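Local coordinates for flagellar hook protein FlgE (Caulobacter crescentus CB15, PDB 5AY6) that forms the hook of the bacterial flagellum, probably serving as a universal joint between rotary motor and filament, here as a fragment holding its D2 and third domains, at residues T182-M187 / E199-P204; V9-R14 / S297-V302; P193-A198 / T217-F222; V23-G28 / V139-L144; S151-A156 / N212-T217. One frame throughout, in Å; residues are numbered along the deposited sequence.

Interaction 1: T182-M187 / E199-P204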
# COMPACT_ATOMS: atom_id res chain seq x y z
N THR A 182 -14.36 14.38 10.67
CA THR A 182 -14.52 13.19 9.86
C THR A 182 -13.19 12.47 9.70
O THR A 182 -12.22 13.03 9.20
CB THR A 182 -15.10 13.51 8.48
OG1 THR A 182 -16.41 14.07 8.63
CG2 THR A 182 -15.20 12.24 7.64
N VAL A 183 -13.15 11.23 10.17
CA VAL A 183 -12.02 10.35 9.95
C VAL A 183 -12.43 9.35 8.88
O VAL A 183 -13.57 8.89 8.88
CB VAL A 183 -11.58 9.65 11.26
CG1 VAL A 183 -10.61 8.51 10.98
CG2 VAL A 183 -10.96 10.66 12.20
N THR A 184 -11.54 9.06 7.95
CA THR A 184 -11.88 8.17 6.86
C THR A 184 -10.93 6.98 6.81
O THR A 184 -9.73 7.12 7.01
CB THR A 184 -11.85 8.91 5.50
OG1 THR A 184 -12.71 10.05 5.57
CG2 THR A 184 -12.34 8.00 4.38
N LEU A 185 -11.50 5.81 6.58
CA LEU A 185 -10.71 4.62 6.31
C LEU A 185 -10.68 4.41 4.80
O LEU A 185 -11.71 4.07 4.20
CB LEU A 185 -11.29 3.40 7.02
CG LEU A 185 -10.65 2.04 6.70
CD1 LEU A 185 -9.17 2.03 7.04
CD2 LEU A 185 -11.39 0.92 7.46
N SER A 186 -9.52 4.63 4.19
CA SER A 186 -9.37 4.55 2.74
C SER A 186 -8.59 3.30 2.37
O SER A 186 -7.56 3.01 2.97
CB SER A 186 -8.67 5.80 2.20
OG SER A 186 -9.43 6.96 2.48
N MET A 187 -9.09 2.56 1.39
CA MET A 187 -8.50 1.27 1.08
C MET A 187 -8.35 1.01 -0.42
O MET A 187 -9.16 1.46 -1.24
CB MET A 187 -9.32 0.16 1.72
CG MET A 187 -9.06 0.01 3.22
SD MET A 187 -10.32 -0.98 4.02
CE MET A 187 -11.78 0.02 3.72
N GLU A 199 -5.38 3.21 4.71
CA GLU A 199 -4.96 4.40 5.43
C GLU A 199 -6.10 4.91 6.30
O GLU A 199 -7.27 4.86 5.91
CB GLU A 199 -4.52 5.51 4.47
CG GLU A 199 -3.37 5.12 3.56
CD GLU A 199 -3.08 6.15 2.48
OE1 GLU A 199 -3.22 7.37 2.74
OE2 GLU A 199 -2.69 5.73 1.37
N LEU A 200 -5.76 5.37 7.49
CA LEU A 200 -6.67 6.15 8.30
C LEU A 200 -6.27 7.61 8.14
O LEU A 200 -5.08 7.92 8.12
CB LEU A 200 -6.63 5.72 9.76
CG LEU A 200 -7.40 4.43 10.08
CD1 LEU A 200 -7.05 3.94 11.47
CD2 LEU A 200 -8.89 4.66 9.94
N ARG A 201 -7.24 8.49 7.99
CA ARG A 201 -6.94 9.89 7.72
C ARG A 201 -8.03 10.82 8.24
O ARG A 201 -9.21 10.50 8.16
CB ARG A 201 -6.73 10.12 6.22
CG ARG A 201 -7.95 9.78 5.36
CD ARG A 201 -7.65 9.85 3.86
NE ARG A 201 -8.87 9.68 3.07
CZ ARG A 201 -9.74 10.66 2.82
NH1 ARG A 201 -9.53 11.87 3.32
NH2 ARG A 201 -10.82 10.43 2.08
N ALA A 202 -7.60 11.96 8.77
CA ALA A 202 -8.51 13.05 9.10
C ALA A 202 -8.66 13.92 7.86
O ALA A 202 -7.96 13.73 6.88
CB ALA A 202 -7.99 13.85 10.27
N LYS A 203 -9.58 14.88 7.92
CA LYS A 203 -9.73 15.85 6.84
C LYS A 203 -8.42 16.63 6.68
O LYS A 203 -7.82 17.03 7.68
CB LYS A 203 -10.90 16.79 7.12
CG LYS A 203 -11.08 17.90 6.10
CD LYS A 203 -12.44 18.59 6.24
CE LYS A 203 -12.61 19.69 5.20
NZ LYS A 203 -14.02 20.16 5.10
N PRO A 204 -7.96 16.82 5.43
CA PRO A 204 -6.74 17.59 5.23
C PRO A 204 -6.83 18.94 5.92
O PRO A 204 -7.83 19.65 5.76
CB PRO A 204 -6.66 17.73 3.71
CG PRO A 204 -7.38 16.53 3.19
CD PRO A 204 -8.52 16.31 4.17
O HOH W 1 -10.90 15.31 10.63
O HOH W 2 -11.62 12.13 6.70
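Arg201 runs its side chain past Thr184 to reach Ser186 on the neighbouring strand, and these three residues account for much of the surface lost in the pairing. The NE of Arg201 donates to Ser186 OG at 2.8 Å, in a nearly straight bond (163°) that stays close to the guanidinium plane. CB of Thr184 lies over one face of that guanidinium, offset toward its rim, and the methyl CG2 of Thr184 comes within 3.7 Å of Arg201 NH2. CG of Arg201 is wedged between its own backbone N and carbonyl carbon (chi1 60°), and the chain then stretches straight from CG to NE, which lays the charged group alongside Thr184. Glu168, on the adjoining strand 167-174, completes the arrangement: it takes a salt bridge from Arg201 NH2 and a hydrogen bond from Ser186 OG, which probably steadies the buried charge. This illustrates how one face of an antiparallel beta hairpin, here strands 180-189 and 195-202 of a five-stranded sheet in the D2 region, can be made polar while the other stays apolar. Thr184 and Arg201 form a hydrogen-bonded pair, with Thr184 N to Arg201 O at 2.7 Å and Arg201 N to Thr184 O at 3.0 Å; Ser186 and Glu199 repeat the pattern. On the reverse face Leu185 CD1 meets Leu200 CD2 at 3.9 Å. Beside Thr182 a water accepts from Thr184 OG1 at 2.6 Å and donates to Thr182 O at 2.7 Å.

Interaction 2: V9-R14 / S297-V302; sequences VNANLR and SVVQSV
The carbonyl oxygen of Asn10 is gripped by two successive backbone amides, Ser301 N at 3.1 Å and Gln300 N at 2.8 Å, the latter more bent (130°). Gln300 and Ser301 both face Asn10, a classic beta bulge, and it shifts the register between the antiparallel strands 6-12 and 298-304, the N-terminal and C-terminal strands of a four-stranded mixed sheet. Beyond the bulge the pairing resumes, Asn12 and Val298 exchanging backbone bonds in both directions.

The side chain of Asn10 adds a further grip. Its ND2 donates to Ser301 OG at 2.8 Å, almost in the plane of its own amide. The hydroxyl of Ser301 is presented by a first torsion that sets OG between backbone N and carbonyl carbon (chi1 70°). ND2 also hydrogen-bonds to Asn303 OD1, and Gly289 N donates to Asn10 OD1, so the amide is fixed at both ends. On the other side of the sheet the methyl of Ala11 presses on Val298 O at 3.2 Å and on CA of Val299. Past the last strand pair, Ser297 OG accepts from Arg14 N at 2.8 Å, in a virtually linear bond (174°).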
# COMPACT_ATOMS: atom_id res chain seq x y z
N VAL A 9 -17.02 -0.65 12.78
CA VAL A 9 -17.21 -0.59 11.34
C VAL A 9 -17.89 -1.85 10.85
O VAL A 9 -17.39 -2.95 11.07
CB VAL A 9 -15.89 -0.41 10.58
CG1 VAL A 9 -16.11 -0.59 9.09
CG2 VAL A 9 -15.29 0.97 10.87
N ASN A 10 -19.03 -1.68 10.21
CA ASN A 10 -19.74 -2.79 9.59
C ASN A 10 -19.81 -2.59 8.09
O ASN A 10 -20.62 -1.80 7.60
CB ASN A 10 -21.14 -2.93 10.19
CG ASN A 10 -21.13 -2.95 11.70
OD1 ASN A 10 -20.34 -3.66 12.32
ND2 ASN A 10 -21.99 -2.14 12.31
N ALA A 11 -18.95 -3.28 7.36
CA ALA A 11 -18.85 -3.08 5.92
C ALA A 11 -18.23 -4.28 5.22
O ALA A 11 -17.49 -5.06 5.83
CB ALA A 11 -18.04 -1.83 5.63
N ASN A 12 -18.53 -4.42 3.94
CA ASN A 12 -17.90 -5.46 3.14
C ASN A 12 -17.05 -4.88 2.03
O ASN A 12 -17.43 -3.89 1.39
CB ASN A 12 -18.95 -6.40 2.55
CG ASN A 12 -18.32 -7.53 1.76
OD1 ASN A 12 -17.68 -8.42 2.33
ND2 ASN A 12 -18.48 -7.50 0.44
N LEU A 13 -15.89 -5.48 1.81
CA LEU A 13 -15.05 -5.15 0.67
C LEU A 13 -15.15 -6.28 -0.34
O LEU A 13 -14.89 -7.43 0.00
CB LEU A 13 -13.60 -4.95 1.11
CG LEU A 13 -13.34 -3.95 2.23
CD1 LEU A 13 -11.92 -4.11 2.76
CD2 LEU A 13 -13.57 -2.53 1.74
N ARG A 14 -15.52 -5.97 -1.58
CA ARG A 14 -15.69 -7.02 -2.58
C ARG A 14 -14.38 -7.75 -2.83
O ARG A 14 -13.40 -7.15 -3.25
CB ARG A 14 -16.22 -6.47 -3.90
CG ARG A 14 -16.46 -7.59 -4.90
CD ARG A 14 -17.26 -7.15 -6.11
NE ARG A 14 -17.48 -8.29 -7.01
CZ ARG A 14 -17.97 -8.19 -8.24
NH1 ARG A 14 -18.31 -7.01 -8.74
NH2 ARG A 14 -18.12 -9.28 -8.98
N SER A 297 -19.09 -4.00 -2.62
CA SER A 297 -18.42 -3.22 -1.59
C SER A 297 -19.44 -2.24 -1.04
O SER A 297 -20.00 -1.45 -1.80
CB SER A 297 -17.20 -2.47 -2.14
OG SER A 297 -16.11 -3.35 -2.38
N VAL A 298 -19.69 -2.29 0.26
CA VAL A 298 -20.74 -1.45 0.84
C VAL A 298 -20.50 -1.20 2.33
O VAL A 298 -19.98 -2.06 3.04
CB VAL A 298 -22.14 -2.08 0.62
CG1 VAL A 298 -22.25 -3.41 1.35
CG2 VAL A 298 -23.25 -1.13 1.06
N VAL A 299 -20.87 -0.01 2.78
CA VAL A 299 -20.91 0.28 4.21
C VAL A 299 -22.31 -0.05 4.74
O VAL A 299 -23.28 0.62 4.38
CB VAL A 299 -20.57 1.75 4.51
CG1 VAL A 299 -20.65 2.03 6.00
CG2 VAL A 299 -19.19 2.09 3.97
N GLN A 300 -22.41 -1.07 5.57
CA GLN A 300 -23.69 -1.47 6.15
C GLN A 300 -24.09 -0.49 7.24
O GLN A 300 -25.23 -0.01 7.26
CB GLN A 300 -23.61 -2.89 6.69
CG GLN A 300 -23.18 -3.90 5.63
CD GLN A 300 -22.37 -5.05 6.19
OE1 GLN A 300 -22.24 -5.20 7.41
NE2 GLN A 300 -21.83 -5.88 5.30
N SER A 301 -23.16 -0.19 8.14
CA SER A 301 -23.38 0.82 9.18
C SER A 301 -22.08 1.14 9.92
O SER A 301 -21.12 0.37 9.88
CB SER A 301 -24.43 0.35 10.18
OG SER A 301 -23.93 -0.71 10.98
N VAL A 302 -22.08 2.28 10.60
CA VAL A 302 -20.99 2.63 11.50
C VAL A 302 -21.58 2.95 12.87
O VAL A 302 -22.37 3.88 13.01
CB VAL A 302 -20.18 3.84 10.97
CG1 VAL A 302 -19.04 4.17 11.93
CG2 VAL A 302 -19.63 3.55 9.58

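Interaction 3: P193-A198 / T217-F222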
# COMPACT_ATOMS: atom_id res chain seq x y z
N PRO A 193 -3.14 -12.00 -2.37
CA PRO A 193 -4.47 -12.58 -2.17
C PRO A 193 -5.12 -12.10 -0.88
O PRO A 193 -4.49 -12.16 0.18
CB PRO A 193 -4.19 -14.09 -2.11
CG PRO A 193 -2.75 -14.21 -1.75
CD PRO A 193 -2.07 -13.02 -2.36
N ASN A 194 -6.36 -11.63 -0.99
CA ASN A 194 -7.15 -11.18 0.16
C ASN A 194 -6.47 -10.07 0.92
O ASN A 194 -6.66 -9.91 2.13
CB ASN A 194 -7.44 -12.36 1.08
CG ASN A 194 -8.18 -13.47 0.38
OD1 ASN A 194 -9.23 -13.23 -0.23
ND2 ASN A 194 -7.64 -14.68 0.42
N GLN A 195 -5.68 -9.28 0.19
CA GLN A 195 -4.84 -8.26 0.79
C GLN A 195 -5.26 -6.87 0.32
O GLN A 195 -5.54 -6.67 -0.86
CB GLN A 195 -3.39 -8.52 0.43
CG GLN A 195 -2.43 -7.43 0.85
CD GLN A 195 -1.10 -7.56 0.15
OE1 GLN A 195 -0.97 -7.21 -1.03
NE2 GLN A 195 -0.11 -8.09 0.85
N TRP A 196 -5.32 -5.92 1.24
CA TRP A 196 -5.68 -4.55 0.92
C TRP A 196 -4.69 -3.57 1.55
O TRP A 196 -4.15 -3.84 2.62
CB TRP A 196 -7.11 -4.24 1.39
CG TRP A 196 -8.18 -5.05 0.70
CD1 TRP A 196 -8.39 -6.40 0.80
CD2 TRP A 196 -9.20 -4.56 -0.18
NE1 TRP A 196 -9.46 -6.78 0.03
CE2 TRP A 196 -9.98 -5.66 -0.58
CE3 TRP A 196 -9.53 -3.29 -0.66
CZ2 TRP A 196 -11.07 -5.53 -1.44
CZ3 TRP A 196 -10.61 -3.16 -1.52
CH2 TRP A 196 -11.36 -4.28 -1.91
N TYR A 197 -4.45 -2.44 0.88
CA TYR A 197 -3.64 -1.36 1.46
C TYR A 197 -4.59 -0.33 2.07
O TYR A 197 -5.53 0.12 1.41
CB TYR A 197 -2.74 -0.70 0.40
CG TYR A 197 -1.70 -1.62 -0.20
CD1 TYR A 197 -1.30 -2.78 0.46
CD2 TYR A 197 -1.10 -1.32 -1.41
CE1 TYR A 197 -0.35 -3.61 -0.08
CE2 TYR A 197 -0.15 -2.15 -1.96
CZ TYR A 197 0.23 -3.30 -1.29
OH TYR A 197 1.19 -4.13 -1.83
N ALA A 198 -4.35 0.03 3.32
CA ALA A 198 -5.28 0.89 4.05
C ALA A 198 -4.62 2.13 4.63
O ALA A 198 -3.44 2.11 4.99
CB ALA A 198 -5.96 0.10 5.15
N THR A 217 -1.09 4.13 8.39
CA THR A 217 -1.22 3.28 7.21
C THR A 217 -0.97 1.84 7.61
O THR A 217 -0.36 1.57 8.65
CB THR A 217 -0.23 3.67 6.10
OG1 THR A 217 1.10 3.33 6.50
CG2 THR A 217 -0.31 5.16 5.81
N GLY A 218 -1.44 0.90 6.79
CA GLY A 218 -1.25 -0.50 7.10
C GLY A 218 -1.79 -1.42 6.02
O GLY A 218 -2.62 -1.03 5.21
N ILE A 219 -1.29 -2.65 6.03
CA ILE A 219 -1.78 -3.69 5.15
C ILE A 219 -2.78 -4.56 5.91
O ILE A 219 -2.47 -5.08 6.98
CB ILE A 219 -0.64 -4.55 4.59
CG1 ILE A 219 0.37 -3.67 3.85
CG2 ILE A 219 -1.19 -5.63 3.68
CD1 ILE A 219 1.56 -4.41 3.30
N ILE A 220 -3.98 -4.68 5.37
CA ILE A 220 -5.02 -5.47 6.00
C ILE A 220 -5.16 -6.81 5.27
O ILE A 220 -5.14 -6.85 4.04
CB ILE A 220 -6.38 -4.72 6.00
CG1 ILE A 220 -6.29 -3.49 6.90
CG2 ILE A 220 -7.50 -5.63 6.48
CD1 ILE A 220 -7.58 -2.69 6.96
N GLU A 221 -5.27 -7.89 6.03
CA GLU A 221 -5.41 -9.22 5.44
C GLU A 221 -6.75 -9.85 5.83
O GLU A 221 -7.25 -9.66 6.93
CB GLU A 221 -4.27 -10.13 5.88
CG GLU A 221 -2.88 -9.66 5.46
CD GLU A 221 -2.49 -10.11 4.06
OE1 GLU A 221 -3.39 -10.24 3.19
OE2 GLU A 221 -1.29 -10.33 3.82
N PHE A 222 -7.32 -10.61 4.90
CA PHE A 222 -8.52 -11.38 5.19
C PHE A 222 -8.26 -12.87 5.00
O PHE A 222 -7.30 -13.25 4.34
CB PHE A 222 -9.68 -10.93 4.30
CG PHE A 222 -10.13 -9.52 4.55
CD1 PHE A 222 -9.56 -8.46 3.86
CD2 PHE A 222 -11.12 -9.25 5.48
CE1 PHE A 222 -9.97 -7.16 4.09
CE2 PHE A 222 -11.54 -7.96 5.71
CZ PHE A 222 -10.96 -6.91 5.02
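Phe222 turns the edge of its ring toward the face of the five-membered ring of Trp196, an offset edge-to-face pair with centroids 5.5 Å apart and planes at 81°. The nearest atoms are Trp196 CD1 and Phe222 CE1, at 3.7 Å. At the edge of the phenyl ring, in its plane, lies the carbonyl O of Asn194, which also accepts from Phe222 N at 2.9 Å. The indole has further company in Lys189, a cation-pi partner, and Leu13. The frame is the antiparallel hairpin of strands 195-202 and 214-222, neighbours in a five-stranded sheet, and Trp196 and Ile220 form a hydrogen-bonded pair in it.

The face bearing Gln195, Tyr197, Ile219 and Glu221 shows how neighbouring strands dovetail aliphatic and polar groups. Gln195 is extended beyond CG, with CG resting on Ile219 CG2 at 3.6 Å and OE1 taken by Gly192 N. Glu221 bends at its second torsion (chi2 -86°), which swings OE1 back to 3.3 Å from Gln195 CB. Shortening Gln195 to an alanine removes CG and the amide and is likely to leave one flank of Ile219 CG2 without its packing partner and Gly192 N without its acceptor. Tyr197 lies alongside Ile219, its CD1 3.9 Å from Ile219 CG1, while its OH bonds to Ser54 O in the region of the third domain. On the face shared with Trp196, Ala198 CB touches the CD1 end of Ile220 at 3.7 Å.

Interaction 4: V23-G28 / V139-L144; sequences VSYKVG and VVAGKL
Gly142 sets its CA squarely over the centre of the Tyr25 ring, 3.5 Å from the ring centroid and only 10° off the ring normal, a CH-pi contact over the face. The example shows how a turn can dock on the edge strand of a sheet through one aromatic face: Tyr25 belongs to strand 24-39, outermost in the five-stranded antiparallel sheet of the third domain, and Gly142 to a type I beta turn, Val140 to Lys143, that overlaps the short helix 137-140. Having no side chain, Gly142 can bring its CA this close to the ring.

The rest of the first shell is van der Waals contact. Leu144 puts CD2 against Tyr25 CB at 3.6 Å and reaches Val23 O at 4.0 Å, while Ala141 CB approaches Tyr25 OH at 4.4 Å. With CG swung opposite the backbone N (chi1 168°), the phenol ring of Tyr25 stands up from its strand and meets the turn broadside. Cutting Tyr25 back to an alanine would probably leave Gly142 CA without the face it packs on and open a gap under the turn, only the CB contact with Leu144 remaining.

Further out, the turn is held by its own backbone, Gly142 N donating to Val139 O at 3.0 Å and Lys143 N to Val140 O at 3.2 Å. Tyr25 is kept in line by backbone bonding to Tyr52 on strand 45-53. The side chains of Val139 and Leu144 both pack on Tyr52 and Tyr67, the branch CD2 of Leu144 being the one that turns back to Tyr25.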
# COMPACT_ATOMS: atom_id res chain seq x y z
N VAL A 23 -1.72 0.46 -8.52
CA VAL A 23 -1.16 -0.47 -7.55
C VAL A 23 -0.40 -1.59 -8.25
O VAL A 23 0.69 -1.97 -7.81
CB VAL A 23 -2.27 -1.07 -6.64
CG1 VAL A 23 -1.75 -2.26 -5.86
CG2 VAL A 23 -2.79 0.01 -5.69
N SER A 24 -0.96 -2.12 -9.33
CA SER A 24 -0.27 -3.09 -10.17
C SER A 24 -0.23 -2.61 -11.61
O SER A 24 -1.24 -2.64 -12.32
CB SER A 24 -0.94 -4.46 -10.10
OG SER A 24 -0.79 -5.02 -8.81
N TYR A 25 0.95 -2.17 -12.04
CA TYR A 25 1.08 -1.49 -13.31
C TYR A 25 1.70 -2.37 -14.39
O TYR A 25 2.87 -2.75 -14.30
CB TYR A 25 1.92 -0.22 -13.12
CG TYR A 25 2.38 0.43 -14.40
CD1 TYR A 25 1.47 1.07 -15.24
CD2 TYR A 25 3.72 0.43 -14.76
CE1 TYR A 25 1.89 1.68 -16.41
CE2 TYR A 25 4.14 1.04 -15.93
CZ TYR A 25 3.23 1.66 -16.74
OH TYR A 25 3.65 2.27 -17.90
N LYS A 26 0.91 -2.70 -15.41
CA LYS A 26 1.43 -3.47 -16.54
C LYS A 26 2.10 -2.54 -17.53
O LYS A 26 1.47 -1.61 -18.04
CB LYS A 26 0.33 -4.25 -17.24
CG LYS A 26 0.85 -5.11 -18.39
CD LYS A 26 -0.18 -5.26 -19.49
CE LYS A 26 -1.48 -5.82 -18.94
NZ LYS A 26 -2.64 -5.49 -19.82
N VAL A 27 3.38 -2.79 -17.80
CA VAL A 27 4.17 -1.99 -18.73
C VAL A 27 3.63 -2.09 -20.15
O VAL A 27 3.30 -3.17 -20.62
CB VAL A 27 5.65 -2.43 -18.73
CG1 VAL A 27 6.47 -1.60 -19.71
CG2 VAL A 27 6.23 -2.35 -17.33
N GLY A 28 3.55 -0.95 -20.83
CA GLY A 28 3.27 -0.95 -22.25
C GLY A 28 1.86 -0.51 -22.58
O GLY A 28 1.09 -0.13 -21.70
N VAL A 139 9.31 1.51 -14.31
CA VAL A 139 8.46 1.44 -13.13
C VAL A 139 8.09 2.84 -12.65
O VAL A 139 6.97 3.07 -12.19
CB VAL A 139 9.12 0.63 -11.98
CG1 VAL A 139 10.45 1.26 -11.54
CG2 VAL A 139 8.17 0.52 -10.80
N VAL A 140 9.02 3.79 -12.78
CA VAL A 140 8.76 5.17 -12.40
C VAL A 140 7.64 5.75 -13.25
O VAL A 140 6.83 6.55 -12.78
CB VAL A 140 10.04 6.04 -12.51
CG1 VAL A 140 9.71 7.52 -12.63
CG2 VAL A 140 10.96 5.80 -11.31
N ALA A 141 7.56 5.30 -14.50
CA ALA A 141 6.51 5.77 -15.41
C ALA A 141 5.12 5.36 -14.93
O ALA A 141 4.13 6.00 -15.27
CB ALA A 141 6.76 5.24 -16.82
N GLY A 142 5.05 4.29 -14.15
CA GLY A 142 3.79 3.79 -13.64
C GLY A 142 3.18 4.61 -12.52
O GLY A 142 2.00 4.44 -12.20
N LYS A 143 3.98 5.49 -11.92
CA LYS A 143 3.56 6.33 -10.80
C LYS A 143 2.80 5.52 -9.75
O LYS A 143 1.63 5.78 -9.48
CB LYS A 143 2.71 7.50 -11.30
CG LYS A 143 3.42 8.40 -12.31
CD LYS A 143 2.57 9.60 -12.68
CE LYS A 143 3.10 10.30 -13.93
NZ LYS A 143 4.53 10.67 -13.80
N LEU A 144 3.48 4.54 -9.17
CA LEU A 144 2.82 3.60 -8.27
C LEU A 144 2.47 4.17 -6.90
O LEU A 144 3.10 5.12 -6.42
CB LEU A 144 3.70 2.36 -8.07
CG LEU A 144 3.83 1.48 -9.32
CD1 LEU A 144 4.76 0.31 -9.04
CD2 LEU A 144 2.46 1.00 -9.73

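Interaction 5: S151-A156 / N212-T217; sequences SMSDYA and NGQIST
Asn212 and Asp154 meet with their flat groups crossing, the amide and carboxylate planes 44° apart. ND2 of Asn212 donates to Asp154 OD1 at 3.0 Å; the acceptor stays near the plane of the amide, but the donor comes to the oxygen from above the carboxylate plane, 51° out of it. Two local motifs thus face each other. Ser151 and Asp154 form a capping box at the start of helix 152-157, Ser151 N donating to Asp154 OD2 at 2.9 Å and Asp154 N to Ser151 OG at 3.2 Å, while Asn212 makes an Asx turn in which its OD1 accepts from Gln214 N at 3.0 Å. Asp154 and Asn212 each use one oxygen or nitrogen across the contact and the other atom within their own segment, an example of how a helix start and a strand start can be joined through a capping box on one side and an Asx turn on the other.

The first torsion of Asn212 (chi1 65°) turns its amide toward the helix; the OD1 and ND2 bonds hold it there. Ser153 lies against both Asn212 and Gln214, its CB 3.6 Å from Asn212 ND2 and its OG 3.4 Å from Gln214 CB. The polar ends look elsewhere: Ser153 OG bonds to Glu199, and Gln214 NE2 to both Pro147 O and Glu199. A water lies 2.6 Å from Ser151 OG and takes a weak bond from Asn212 ND2.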
# COMPACT_ATOMS: atom_id res chain seq x y z
N SER A 151 -0.05 8.75 -1.89
CA SER A 151 -1.02 7.97 -1.13
C SER A 151 -2.46 8.40 -1.37
O SER A 151 -2.74 9.30 -2.16
CB SER A 151 -0.71 8.07 0.36
OG SER A 151 -0.92 9.40 0.82
N MET A 152 -3.39 7.73 -0.69
CA MET A 152 -4.79 8.09 -0.78
C MET A 152 -5.05 9.39 -0.00
O MET A 152 -5.96 10.15 -0.33
CB MET A 152 -5.68 6.95 -0.26
CG MET A 152 -5.53 5.67 -1.06
SD MET A 152 -6.54 4.31 -0.44
CE MET A 152 -5.33 3.42 0.54
N SER A 153 -4.24 9.66 1.01
CA SER A 153 -4.35 10.92 1.73
C SER A 153 -3.86 12.07 0.85
O SER A 153 -4.39 13.18 0.90
CB SER A 153 -3.56 10.87 3.05
OG SER A 153 -4.14 9.92 3.93
N ASP A 154 -2.85 11.81 0.02
CA ASP A 154 -2.38 12.81 -0.94
C ASP A 154 -3.50 13.15 -1.91
O ASP A 154 -3.69 14.30 -2.29
CB ASP A 154 -1.15 12.32 -1.70
CG ASP A 154 0.09 12.24 -0.84
OD1 ASP A 154 0.25 13.09 0.07
OD2 ASP A 154 0.92 11.33 -1.07
N TYR A 155 -4.23 12.11 -2.31
CA TYR A 155 -5.33 12.26 -3.26
C TYR A 155 -6.47 13.09 -2.67
O TYR A 155 -7.05 13.93 -3.35
CB TYR A 155 -5.83 10.88 -3.69
CG TYR A 155 -7.10 10.91 -4.49
CD1 TYR A 155 -7.08 11.22 -5.85
CD2 TYR A 155 -8.33 10.63 -3.90
CE1 TYR A 155 -8.24 11.25 -6.59
CE2 TYR A 155 -9.50 10.66 -4.64
CZ TYR A 155 -9.45 10.98 -5.98
OH TYR A 155 -10.60 11.01 -6.72
N ALA A 156 -6.79 12.84 -1.40
CA ALA A 156 -7.84 13.58 -0.72
C ALA A 156 -7.51 15.07 -0.67
O ALA A 156 -8.39 15.93 -0.76
CB ALA A 156 -8.07 13.03 0.68
N ASN A 212 -1.95 16.61 4.56
CA ASN A 212 -2.93 15.76 3.90
C ASN A 212 -3.85 15.02 4.86
O ASN A 212 -4.79 14.33 4.44
CB ASN A 212 -2.24 14.76 2.96
CG ASN A 212 -1.36 13.75 3.69
OD1 ASN A 212 -1.37 13.66 4.91
ND2 ASN A 212 -0.60 12.99 2.92
N GLY A 213 -3.57 15.13 6.16
CA GLY A 213 -4.42 14.55 7.18
C GLY A 213 -4.21 13.09 7.52
O GLY A 213 -4.96 12.52 8.32
N GLN A 214 -3.19 12.46 6.94
CA GLN A 214 -2.94 11.05 7.21
C GLN A 214 -2.65 10.78 8.69
O GLN A 214 -1.85 11.48 9.33
CB GLN A 214 -1.79 10.53 6.35
CG GLN A 214 -1.73 9.01 6.27
CD GLN A 214 -0.55 8.53 5.47
OE1 GLN A 214 0.58 8.49 5.97
NE2 GLN A 214 -0.79 8.14 4.22
N ILE A 215 -3.30 9.75 9.22
CA ILE A 215 -3.17 9.35 10.61
C ILE A 215 -2.27 8.12 10.73
O ILE A 215 -1.35 8.08 11.56
CB ILE A 215 -4.55 9.05 11.23
CG1 ILE A 215 -5.38 10.34 11.30
CG2 ILE A 215 -4.42 8.41 12.61
CD1 ILE A 215 -6.83 10.11 11.66
N SER A 216 -2.53 7.13 9.89
CA SER A 216 -1.74 5.90 9.90
C SER A 216 -1.97 5.10 8.63
O SER A 216 -2.91 5.35 7.88
CB SER A 216 -2.10 5.04 11.12
OG SER A 216 -3.43 4.56 10.99
N THR A 217 -1.09 4.13 8.39
CA THR A 217 -1.22 3.28 7.21
C THR A 217 -0.97 1.84 7.61
O THR A 217 -0.36 1.57 8.65
CB THR A 217 -0.23 3.67 6.10
OG1 THR A 217 1.10 3.33 6.50
CG2 THR A 217 -0.31 5.16 5.81
O HOH W 3 0.92 10.54 2.27

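Overall arrangement
Read from the N terminus, residues 9-14 open the longest loop, which closes only at 297-302; interaction 2 therefore encloses the other four and joins the two ends of the fragment. Within it, interaction 4 closes first, binding the edge strand of the third domain to the turn that overlaps helix 137-140. Interaction 5 then spans from helix 152-157 to strand 214-222 and encloses interaction 1. Interaction 3 crosses interactions 1 and 5, and interactions 1 and 3 pair opposite edges of strand 195-202. Tyr197 touches Val23, a slender link between interactions 3 and 4, while Leu13 packs on Met187, Trp196 and Phe222, bringing the four-stranded sheet of both chain ends against the five-stranded sheet of interactions 1 and 3.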